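Local coordinates for putative integron gene cassette protein (Uncultured bacterium, PDB 3GHJ) that is of unknown function but belongs to the glyoxalase/bleomycin resistance/dioxygenase superfamily and is encoded by a mobile integron gene cassette, at residues A54-S59 with W63-V68; S96-L101 with V124-A129; Q44-I49 with H134-T139. The protein carries 1 engineered substitution. All coordinates share one frame; numbering follows the deposited sequence.

Interaction 1: residues A54-S59 with W63-V68; sequences AGLLDS and WNFLWV
A beta hairpin with a classic bulge brings Gly55 and Leu56 together opposite Phe65, where strand 53-58 runs antiparallel to strand 63-68 at an axis angle of 176°. The ladder has two hydrogen-bonded pairs. In the first, Phe65 N donates to Leu56 O over 2.8 Å in an almost straight bond, 171° at the hydrogen, and Leu56 N returns to Phe65 O at 3.0 Å. In the second, Asp58 N reaches Trp63 O at 2.8 Å and Trp63 N reaches Asp58 O at 3.1 Å. Between them Leu57 and Asn64 form a non-hydrogen-bonded pair. At the bulge Gly55 CA comes within 3.1 Å of Phe65 O, an approach made possible by the missing side chain.

Leu56 and Phe65 lie side by side on one face of the sheet. Leu56 holds its CG anti to the backbone N (chi1 170°), which brings CG and CD2 alongside the Phe65 ring; nearer the backbone, Leu56 CB is 4.0 Å from Phe65 CD1. Trp120 of the second subunit meets both residues and packs edge-to-face with the phenyl ring. On the other face Leu57 CD1 rests 3.7 Å from Asn64 CB, and Leu39 of helix 39-49 touches both residues. Farther along, the indole edge of Trp67 brings CD1 to 3.5 Å from Ala54 O, nearly in the ring plane.

Near the turn, Asp58 forms a salt bridge with Arg61, which also makes a cation-pi contact with Trp63. Backbone bonds thus set the register of this hairpin, whose strand 53-58 is outermost in its sheet within the chain, while Leu56, Phe65 and Trp67 present apolar side chains to the second subunit.

Interaction 2: residues S96-L101 with V124-A129; sequences SEIEPL and VSLYFA
Ile98 fits against Val124 and Leu126: CG1 meets Val124, while CG2 and the terminal CD1 both lie against Leu126. Ile98 CG1 is 4.1 Å from Val124 CG1, and Ile98 CG2 lies 4.0 Å from Leu126 CD2. The terminal CD1, folded back by a chi2 of -72°, comes to 4.1 Å from Leu126 CG. Ile98 and Leu126 run antiparallel alongside each other, so that the isoleucine touches the leucine at its branch point with two methyls. Leu126 CD1 comes up to the helix backbone, 3.4 Å from Ile98 O in a van der Waals contact. Farther along the helix, Leu101 CB adds a looser touch, 4.4 Å from Leu126 CD1.

Leu101 N donates to Glu97 O at 2.9 Å, which helps to hold Leu101 on the side of the strand. Around the contact, Pro115 of strand 113-118 packs on both Ile98 and Val124, while Val93 of strand 88-93 touches Ile98 and Leu101. Between the two strand residues Ser125 points away from the helix, and its OG is hydrogen-bonded to Glu137 and Gln118.

Helix 98-107 therefore lies on one face of a four-stranded mixed sheet through alternate strand residues. The succession of strand 88-93, this helix and three further strands is the beta-alpha-beta-beta-beta topology characteristic of the glyoxalase/bleomycin resistance/dioxygenase superfamily.

Interaction 3: residues Q44-I49 with H134-T139; sequences QFYTEI and HALEFT
The rings of Phe45 and Tyr46 meet the branched end of Leu136 at a slant, each touched obliquely by CD2. Within the helix the two aromatics are themselves in contact: Phe45 CD1 lies 3.8 Å above one face of the Tyr46 ring, offset toward its rim, and Ile49 CB lies over a face of the Phe45 ring in the same off-centre way. Here helix 39-49 approaches strand 135-140 of the second mixed sheet, near the centre of a fold made of two four-stranded sheets with the same strand order, as in the glyoxalase/bleomycin resistance/dioxygenase superfamily.

Leu136 approaches the hydroxyl end of Tyr46 from the strand side. Leu136 CD2 is 3.7 Å from Tyr46 OH and 4.1 Å from Tyr46 CE2, while CD1 passes 3.9 Å from Tyr46 OH. The same CD2 reaches Phe45 CE1 at 4.3 Å. Differing first torsions let consecutive helix residues share one methyl: Phe45 carries CG anti to the backbone N (chi1 178°), whereas Tyr46 has CG anti to its carbonyl carbon and beside its own N (chi1 -76°).

Although its surroundings are largely apolar, the phenol is satisfied through a hydrogen bond to Asp130 OD2. Asp130 OD1 accepts from His134 N, so one carboxylate ties the tyrosine to the residue just before the strand. Phe89 packs against Tyr46 and Leu136, and Phe128 against Phe45 and Leu136, adding to the apolar surroundings.

Glu137 turns to the other face of the sheet. There Thr139 OG1 donates to Glu137 OE2 at 2.7 Å, the hydroxyl approaching from above the carboxylate plane, 63° out of it.

Overall arrangement
Interaction 3 lies near the chain's centre and is buried, interaction 2 is partly buried, and interaction 1 is a surface hairpin about 25 Å from interaction 2, centre to centre. Interactions 2 and 3 share a sheet: strands 123-129 and 135-140 are neighbours, joined by Phe128 O and Leu136 N, 2.8 Å apart. Helices pack on it through aliphatic side chains alone in interaction 2 and through two aromatic rings on a leucine in interaction 3, whereas interaction 1 is held mainly by backbone hydrogen bonds. Leu66 links the hairpin to the centre, its CD1 3.7 Å from Tyr46 CB. Segments of interactions 1 and 3 touch the second subunit; those of interaction 2 do not.

Interaction 1: residues A54-S59 with W63-V68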
loop_
_atom_site.group_PDB
_atom_site.type_symbol
_atom_site.label_atom_id
_atom_site.label_comp_id
_atom_site.label_asym_id
_atom_site.label_seq_id
_atom_site.Cartn_x
_atom_site.Cartn_y
_atom_site.Cartn_z
ATOM N N ALA A 54 -2.311 -7.204 16.291
ATOM C CA ALA A 54 -0.904 -7.447 16.530
ATOM C C ALA A 54 -0.390 -8.553 15.632
ATOM O O ALA A 54 -1.105 -9.514 15.318
ATOM C CB ALA A 54 -0.675 -7.802 18.001
ATOM N N GLY A 55 0.858 -8.396 15.209
ATOM C CA GLY A 55 1.538 -9.388 14.395
ATOM C C GLY A 55 2.912 -9.653 14.971
ATOM O O GLY A 55 3.094 -10.561 15.777
ATOM N N LEU A 56 3.882 -8.845 14.572
ATOM C CA LEU A 56 5.238 -8.964 15.084
ATOM C C LEU A 56 5.768 -7.591 15.451
ATOM O O LEU A 56 5.922 -6.729 14.586
ATOM C CB LEU A 56 6.154 -9.607 14.039
ATOM C CG LEU A 56 7.650 -9.553 14.374
ATOM C CD1 LEU A 56 7.933 -10.316 15.670
ATOM C CD2 LEU A 56 8.484 -10.105 13.224
ATOM N N LEU A 57 6.037 -7.382 16.735
ATOM C CA LEU A 57 6.672 -6.154 17.191
ATOM C C LEU A 57 8.159 -6.411 17.351
ATOM O O LEU A 57 8.577 -7.211 18.200
ATOM C CB LEU A 57 6.051 -5.669 18.500
ATOM C CG LEU A 57 6.650 -4.407 19.136
ATOM C CD1 LEU A 57 6.568 -3.212 18.192
ATOM C CD2 LEU A 57 5.953 -4.084 20.451
ATOM N N ASP A 58 8.958 -5.765 16.508
ATOM C CA ASP A 58 10.411 -5.892 16.558
ATOM C C ASP A 58 10.982 -4.637 17.204
ATOM O O ASP A 58 11.318 -3.674 16.515
ATOM C CB ASP A 58 10.969 -6.082 15.147
ATOM C CG ASP A 58 12.460 -6.373 15.140
ATOM O OD1 ASP A 58 13.104 -6.229 16.199
ATOM O OD2 ASP A 58 12.985 -6.744 14.071
ATOM N N SER A 59 11.076 -4.650 18.530
ATOM C CA SER A 59 11.543 -3.487 19.281
ATOM C C SER A 59 12.998 -3.156 18.970
ATOM O O SER A 59 13.473 -2.061 19.272
ATOM C CB SER A 59 11.360 -3.704 20.786
ATOM O OG SER A 59 9.988 -3.699 21.139
ATOM N N TRP A 63 10.248 -1.755 14.384
ATOM C CA TRP A 63 9.219 -2.031 13.385
ATOM C C TRP A 63 8.074 -2.773 14.054
ATOM O O TRP A 63 8.287 -3.560 14.982
ATOM C CB TRP A 63 9.767 -2.917 12.269
ATOM C CG TRP A 63 10.803 -2.280 11.367
ATOM C CD1 TRP A 63 11.455 -1.099 11.563
ATOM C CD2 TRP A 63 11.310 -2.823 10.143
ATOM N NE1 TRP A 63 12.331 -0.866 10.525
ATOM C CE2 TRP A 63 12.262 -1.912 9.642
ATOM C CE3 TRP A 63 11.047 -3.991 9.418
ATOM C CZ2 TRP A 63 12.951 -2.130 8.448
ATOM C CZ3 TRP A 63 11.732 -4.207 8.232
ATOM C CH2 TRP A 63 12.672 -3.280 7.760
ATOM N N ASN A 64 6.859 -2.543 13.574
ATOM C CA ASN A 64 5.698 -3.282 14.055
ATOM C C ASN A 64 4.864 -3.719 12.862
ATOM O O ASN A 64 4.340 -2.878 12.126
ATOM C CB ASN A 64 4.873 -2.430 15.022
ATOM C CG ASN A 64 3.904 -3.260 15.859
ATOM O OD1 ASN A 64 3.869 -4.484 15.749
ATOM N ND2 ASN A 64 3.111 -2.589 16.694
ATOM N N PHE A 65 4.768 -5.030 12.662
ATOM C CA PHE A 65 3.991 -5.630 11.581
ATOM C C PHE A 65 2.597 -5.910 12.110
ATOM O O PHE A 65 2.432 -6.727 13.027
ATOM C CB PHE A 65 4.611 -6.969 11.144
ATOM C CG PHE A 65 6.018 -6.865 10.614
ATOM C CD1 PHE A 65 7.094 -6.669 11.475
ATOM C CD2 PHE A 65 6.268 -7.017 9.255
ATOM C CE1 PHE A 65 8.391 -6.603 10.983
ATOM C CE2 PHE A 65 7.566 -6.953 8.755
ATOM C CZ PHE A 65 8.624 -6.747 9.619
ATOM N N LEU A 66 1.598 -5.245 11.537
ATOM C CA LEU A 66 0.211 -5.337 11.997
ATOM C C LEU A 66 -0.690 -5.897 10.903
ATOM O O LEU A 66 -0.510 -5.581 9.723
ATOM C CB LEU A 66 -0.295 -3.954 12.410
ATOM C CG LEU A 66 0.463 -3.291 13.556
ATOM C CD1 LEU A 66 -0.064 -1.888 13.735
ATOM C CD2 LEU A 66 0.337 -4.106 14.853
ATOM N N TRP A 67 -1.671 -6.706 11.284
ATOM C CA TRP A 67 -2.565 -7.351 10.333
ATOM C C TRP A 67 -3.846 -6.570 10.110
ATOM O O TRP A 67 -4.464 -6.069 11.057
ATOM C CB TRP A 67 -2.969 -8.744 10.824
ATOM C CG TRP A 67 -1.884 -9.766 10.821
ATOM C CD1 TRP A 67 -1.128 -10.164 11.887
ATOM C CD2 TRP A 67 -1.442 -10.543 9.701
ATOM N NE1 TRP A 67 -0.245 -11.140 11.499
ATOM C CE2 TRP A 67 -0.420 -11.397 10.164
ATOM C CE3 TRP A 67 -1.817 -10.605 8.353
ATOM C CZ2 TRP A 67 0.243 -12.295 9.325
ATOM C CZ3 TRP A 67 -1.164 -11.499 7.521
ATOM C CH2 TRP A 67 -0.143 -12.337 8.011
ATOM N N VAL A 68 -4.249 -6.501 8.846
ATOM C CA VAL A 68 -5.499 -5.881 8.425
ATOM C C VAL A 68 -6.493 -6.964 8.018
ATOM O O VAL A 68 -6.178 -7.832 7.196
ATOM C CB VAL A 68 -5.262 -4.963 7.202
ATOM C CG1 VAL A 68 -6.560 -4.277 6.776
ATOM C CG2 VAL A 68 -4.177 -3.937 7.520
#

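Interaction 2: residues S96-L101 with V124-A129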
loop_
_atom_site.group_PDB
_atom_site.type_symbol
_atom_site.label_atom_id
_atom_site.label_comp_id
_atom_site.label_asym_id
_atom_site.label_seq_id
_atom_site.Cartn_x
_atom_site.Cartn_y
_atom_site.Cartn_z
ATOM N N SER A 96 -21.609 0.930 1.934
ATOM C CA SER A 96 -22.614 1.099 2.986
ATOM C C SER A 96 -22.009 1.427 4.346
ATOM O O SER A 96 -22.719 1.850 5.256
ATOM C CB SER A 96 -23.461 -0.165 3.111
ATOM O OG SER A 96 -22.659 -1.266 3.505
ATOM N N GLU A 97 -20.702 1.230 4.493
ATOM C CA GLU A 97 -20.032 1.490 5.765
ATOM C C GLU A 97 -19.326 2.845 5.824
ATOM O O GLU A 97 -18.719 3.185 6.842
ATOM C CB GLU A 97 -19.051 0.362 6.100
ATOM C CG GLU A 97 -19.732 -0.987 6.291
ATOM C CD GLU A 97 -20.721 -0.997 7.444
ATOM O OE1 GLU A 97 -20.553 -0.195 8.387
ATOM O OE2 GLU A 97 -21.664 -1.818 7.410
ATOM N N ILE A 98 -19.419 3.623 4.750
ATOM C CA ILE A 98 -18.782 4.935 4.698
ATOM C C ILE A 98 -19.226 5.855 5.846
ATOM O O ILE A 98 -18.393 6.400 6.562
ATOM C CB ILE A 98 -18.994 5.606 3.307
ATOM C CG1 ILE A 98 -18.153 4.886 2.225
ATOM C CG2 ILE A 98 -18.690 7.102 3.359
ATOM C CD1 ILE A 98 -16.640 5.155 2.325
ATOM N N GLU A 99 -20.529 6.023 6.049
ATOM C CA GLU A 99 -20.946 6.923 7.122
ATOM C C GLU A 99 -20.624 6.394 8.531
ATOM O O GLU A 99 -20.142 7.151 9.379
ATOM C CB GLU A 99 -22.423 7.308 6.982
ATOM C CG GLU A 99 -22.752 8.037 5.668
ATOM C CD GLU A 99 -22.225 9.476 5.585
ATOM O OE1 GLU A 99 -21.864 10.073 6.622
ATOM O OE2 GLU A 99 -22.193 10.015 4.457
ATOM N N PRO A 100 -20.864 5.097 8.795
ATOM C CA PRO A 100 -20.455 4.574 10.105
ATOM C C PRO A 100 -18.958 4.747 10.365
ATOM O O PRO A 100 -18.572 5.071 11.488
ATOM C CB PRO A 100 -20.819 3.089 10.030
ATOM C CG PRO A 100 -21.930 3.031 9.018
ATOM C CD PRO A 100 -21.689 4.138 8.035
ATOM N N LEU A 101 -18.124 4.543 9.349
ATOM C CA LEU A 101 -16.684 4.640 9.572
ATOM C C LEU A 101 -16.265 6.086 9.809
ATOM O O LEU A 101 -15.420 6.369 10.673
ATOM C CB LEU A 101 -15.921 4.045 8.386
ATOM C CG LEU A 101 -15.905 2.520 8.359
ATOM C CD1 LEU A 101 -15.466 2.037 6.982
ATOM C CD2 LEU A 101 -14.998 1.971 9.453
ATOM N N VAL A 124 -16.205 5.804 -3.695
ATOM C CA VAL A 124 -16.431 6.820 -2.675
ATOM C C VAL A 124 -15.255 6.771 -1.704
ATOM O O VAL A 124 -14.840 5.688 -1.298
ATOM C CB VAL A 124 -17.725 6.543 -1.885
ATOM C CG1 VAL A 124 -17.939 7.623 -0.836
ATOM C CG2 VAL A 124 -18.918 6.465 -2.827
ATOM N N SER A 125 -14.720 7.932 -1.340
ATOM C CA SER A 125 -13.551 7.978 -0.465
ATOM C C SER A 125 -13.770 8.816 0.779
ATOM O O SER A 125 -14.486 9.821 0.756
ATOM C CB SER A 125 -12.342 8.550 -1.201
ATOM O OG SER A 125 -11.983 7.757 -2.318
ATOM N N LEU A 126 -13.143 8.402 1.872
ATOM C CA LEU A 126 -12.973 9.243 3.040
ATOM C C LEU A 126 -11.494 9.476 3.243
ATOM O O LEU A 126 -10.695 8.564 3.034
ATOM C CB LEU A 126 -13.495 8.553 4.293
ATOM C CG LEU A 126 -14.990 8.269 4.349
ATOM C CD1 LEU A 126 -15.265 7.395 5.550
ATOM C CD2 LEU A 126 -15.754 9.596 4.432
ATOM N N TYR A 127 -11.132 10.670 3.692
ATOM C CA TYR A 127 -9.732 11.027 3.887
ATOM C C TYR A 127 -9.471 11.462 5.314
ATOM O O TYR A 127 -10.267 12.198 5.900
ATOM C CB TYR A 127 -9.339 12.153 2.932
ATOM C CG TYR A 127 -9.393 11.763 1.477
ATOM C CD1 TYR A 127 -10.501 12.072 0.695
ATOM C CD2 TYR A 127 -8.345 11.066 0.886
ATOM C CE1 TYR A 127 -10.557 11.706 -0.646
ATOM C CE2 TYR A 127 -8.390 10.699 -0.455
ATOM C CZ TYR A 127 -9.495 11.028 -1.213
ATOM O OH TYR A 127 -9.541 10.671 -2.544
ATOM N N PHE A 128 -8.358 11.020 5.880
ATOM C CA PHE A 128 -7.988 11.389 7.239
ATOM C C PHE A 128 -6.500 11.174 7.420
ATOM O O PHE A 128 -5.847 10.532 6.586
ATOM C CB PHE A 128 -8.773 10.567 8.275
ATOM C CG PHE A 128 -8.541 9.076 8.185
ATOM C CD1 PHE A 128 -9.230 8.312 7.258
ATOM C CD2 PHE A 128 -7.636 8.449 9.034
ATOM C CE1 PHE A 128 -9.025 6.932 7.176
ATOM C CE2 PHE A 128 -7.420 7.072 8.959
ATOM C CZ PHE A 128 -8.114 6.314 8.026
ATOM N N ALA A 129 -5.963 11.719 8.504
ATOM C CA ALA A 129 -4.542 11.637 8.816
ATOM C C ALA A 129 -4.245 10.603 9.893
ATOM O O ALA A 129 -5.058 10.375 10.790
ATOM C CB ALA A 129 -4.020 13.015 9.255
#

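Interaction 3: residues Q44-I49 with H134-T139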
loop_
_atom_site.group_PDB
_atom_site.type_symbol
_atom_site.label_atom_id
_atom_site.label_comp_id
_atom_site.label_asym_id
_atom_site.label_seq_id
_atom_site.Cartn_x
_atom_site.Cartn_y
_atom_site.Cartn_z
ATOM N N GLN A 44 -0.420 2.522 18.616
ATOM C CA GLN A 44 -1.681 2.744 19.316
ATOM C C GLN A 44 -2.780 3.191 18.354
ATOM O O GLN A 44 -3.911 2.735 18.441
ATOM C CB GLN A 44 -1.491 3.762 20.442
ATOM C CG GLN A 44 -0.620 3.244 21.573
ATOM C CD GLN A 44 -0.255 4.320 22.577
ATOM O OE1 GLN A 44 -0.563 5.496 22.387
ATOM N NE2 GLN A 44 0.407 3.919 23.656
ATOM N N PHE A 45 -2.441 4.077 17.426
ATOM C CA PHE A 45 -3.416 4.548 16.451
ATOM C C PHE A 45 -3.891 3.407 15.543
ATOM O O PHE A 45 -5.088 3.193 15.362
ATOM C CB PHE A 45 -2.820 5.680 15.612
ATOM C CG PHE A 45 -3.736 6.203 14.537
ATOM C CD1 PHE A 45 -3.753 5.628 13.265
ATOM C CD2 PHE A 45 -4.570 7.287 14.790
ATOM C CE1 PHE A 45 -4.594 6.115 12.277
ATOM C CE2 PHE A 45 -5.406 7.782 13.806
ATOM C CZ PHE A 45 -5.414 7.202 12.547
ATOM N N TYR A 46 -2.945 2.677 14.964
ATOM C CA TYR A 46 -3.305 1.631 14.012
ATOM C C TYR A 46 -4.044 0.452 14.649
ATOM O O TYR A 46 -4.884 -0.170 14.010
ATOM C CB TYR A 46 -2.068 1.176 13.215
ATOM C CG TYR A 46 -1.671 2.174 12.137
ATOM C CD1 TYR A 46 -0.869 3.274 12.428
ATOM C CD2 TYR A 46 -2.143 2.040 10.838
ATOM C CE1 TYR A 46 -0.525 4.205 11.445
ATOM C CE2 TYR A 46 -1.807 2.964 9.853
ATOM C CZ TYR A 46 -1.003 4.036 10.161
ATOM O OH TYR A 46 -0.681 4.945 9.176
ATOM N N THR A 47 -3.752 0.161 15.914
ATOM C CA THR A 47 -4.444 -0.934 16.586
ATOM C C THR A 47 -5.746 -0.480 17.260
ATOM O O THR A 47 -6.780 -1.122 17.113
ATOM C CB THR A 47 -3.541 -1.642 17.618
ATOM O OG1 THR A 47 -3.132 -0.710 18.630
ATOM C CG2 THR A 47 -2.310 -2.233 16.955
ATOM N N GLU A 48 -5.706 0.638 17.970
ATOM C CA GLU A 48 -6.867 1.031 18.772
ATOM C C GLU A 48 -7.907 1.802 17.972
ATOM O O GLU A 48 -9.109 1.665 18.211
ATOM C CB GLU A 48 -6.429 1.840 19.995
ATOM C CG GLU A 48 -5.509 1.068 20.924
ATOM C CD GLU A 48 -5.028 1.899 22.097
ATOM O OE1 GLU A 48 -5.557 3.012 22.294
ATOM O OE2 GLU A 48 -4.121 1.440 22.823
ATOM N N ILE A 49 -7.459 2.623 17.028
ATOM C CA ILE A 49 -8.394 3.391 16.227
ATOM C C ILE A 49 -8.794 2.640 14.961
ATOM O O ILE A 49 -9.981 2.473 14.686
ATOM C CB ILE A 49 -7.878 4.814 15.919
ATOM C CG1 ILE A 49 -7.763 5.602 17.227
ATOM C CG2 ILE A 49 -8.826 5.540 14.966
ATOM C CD1 ILE A 49 -7.523 7.081 17.046
ATOM N N HIS A 134 0.330 11.349 7.643
ATOM C CA HIS A 134 0.171 10.664 6.371
ATOM C C HIS A 134 -1.260 10.796 5.893
ATOM O O HIS A 134 -2.195 10.939 6.701
ATOM C CB HIS A 134 0.574 9.200 6.478
ATOM C CG HIS A 134 2.033 9.020 6.715
ATOM N ND1 HIS A 134 2.985 9.706 5.992
ATOM C CD2 HIS A 134 2.706 8.262 7.613
ATOM C CE1 HIS A 134 4.187 9.369 6.429
ATOM N NE2 HIS A 134 4.046 8.490 7.406
ATOM N N ALA A 135 -1.426 10.780 4.579
ATOM C CA ALA A 135 -2.733 10.940 3.969
ATOM C C ALA A 135 -3.380 9.575 3.804
ATOM O O ALA A 135 -3.141 8.880 2.810
ATOM C CB ALA A 135 -2.584 11.640 2.615
ATOM N N LEU A 136 -4.176 9.179 4.790
ATOM C CA LEU A 136 -4.878 7.903 4.739
ATOM C C LEU A 136 -6.250 8.073 4.110
ATOM O O LEU A 136 -6.780 9.185 4.006
ATOM C CB LEU A 136 -4.996 7.283 6.140
ATOM C CG LEU A 136 -3.794 6.473 6.634
ATOM C CD1 LEU A 136 -2.530 7.329 6.665
ATOM C CD2 LEU A 136 -4.086 5.877 8.015
ATOM N N GLU A 137 -6.821 6.961 3.684
ATOM C CA GLU A 137 -8.072 6.977 2.954
ATOM C C GLU A 137 -8.794 5.655 3.175
ATOM O O GLU A 137 -8.155 4.606 3.324
ATOM C CB GLU A 137 -7.783 7.211 1.463
ATOM C CG GLU A 137 -8.980 7.085 0.541
ATOM C CD GLU A 137 -8.609 7.163 -0.927
ATOM O OE1 GLU A 137 -7.456 7.538 -1.246
ATOM O OE2 GLU A 137 -9.470 6.831 -1.766
ATOM N N PHE A 138 -10.123 5.717 3.246
ATOM C CA PHE A 138 -10.963 4.542 3.061
ATOM C C PHE A 138 -11.600 4.681 1.685
ATOM O O PHE A 138 -12.166 5.734 1.373
ATOM C CB PHE A 138 -12.076 4.463 4.109
ATOM C CG PHE A 138 -11.602 4.221 5.520
ATOM C CD1 PHE A 138 -10.461 3.489 5.790
ATOM C CD2 PHE A 138 -12.350 4.691 6.593
ATOM C CE1 PHE A 138 -10.056 3.266 7.104
ATOM C CE2 PHE A 138 -11.949 4.470 7.897
ATOM C CZ PHE A 138 -10.809 3.750 8.158
ATOM N N THR A 139 -11.512 3.638 0.871
ATOM C CA THR A 139 -12.068 3.650 -0.481
ATOM C C THR A 139 -13.106 2.554 -0.609
ATOM O O THR A 139 -12.837 1.392 -0.300
ATOM C CB THR A 139 -10.983 3.366 -1.539
ATOM O OG1 THR A 139 -9.814 4.157 -1.275
ATOM C CG2 THR A 139 -11.511 3.663 -2.945
#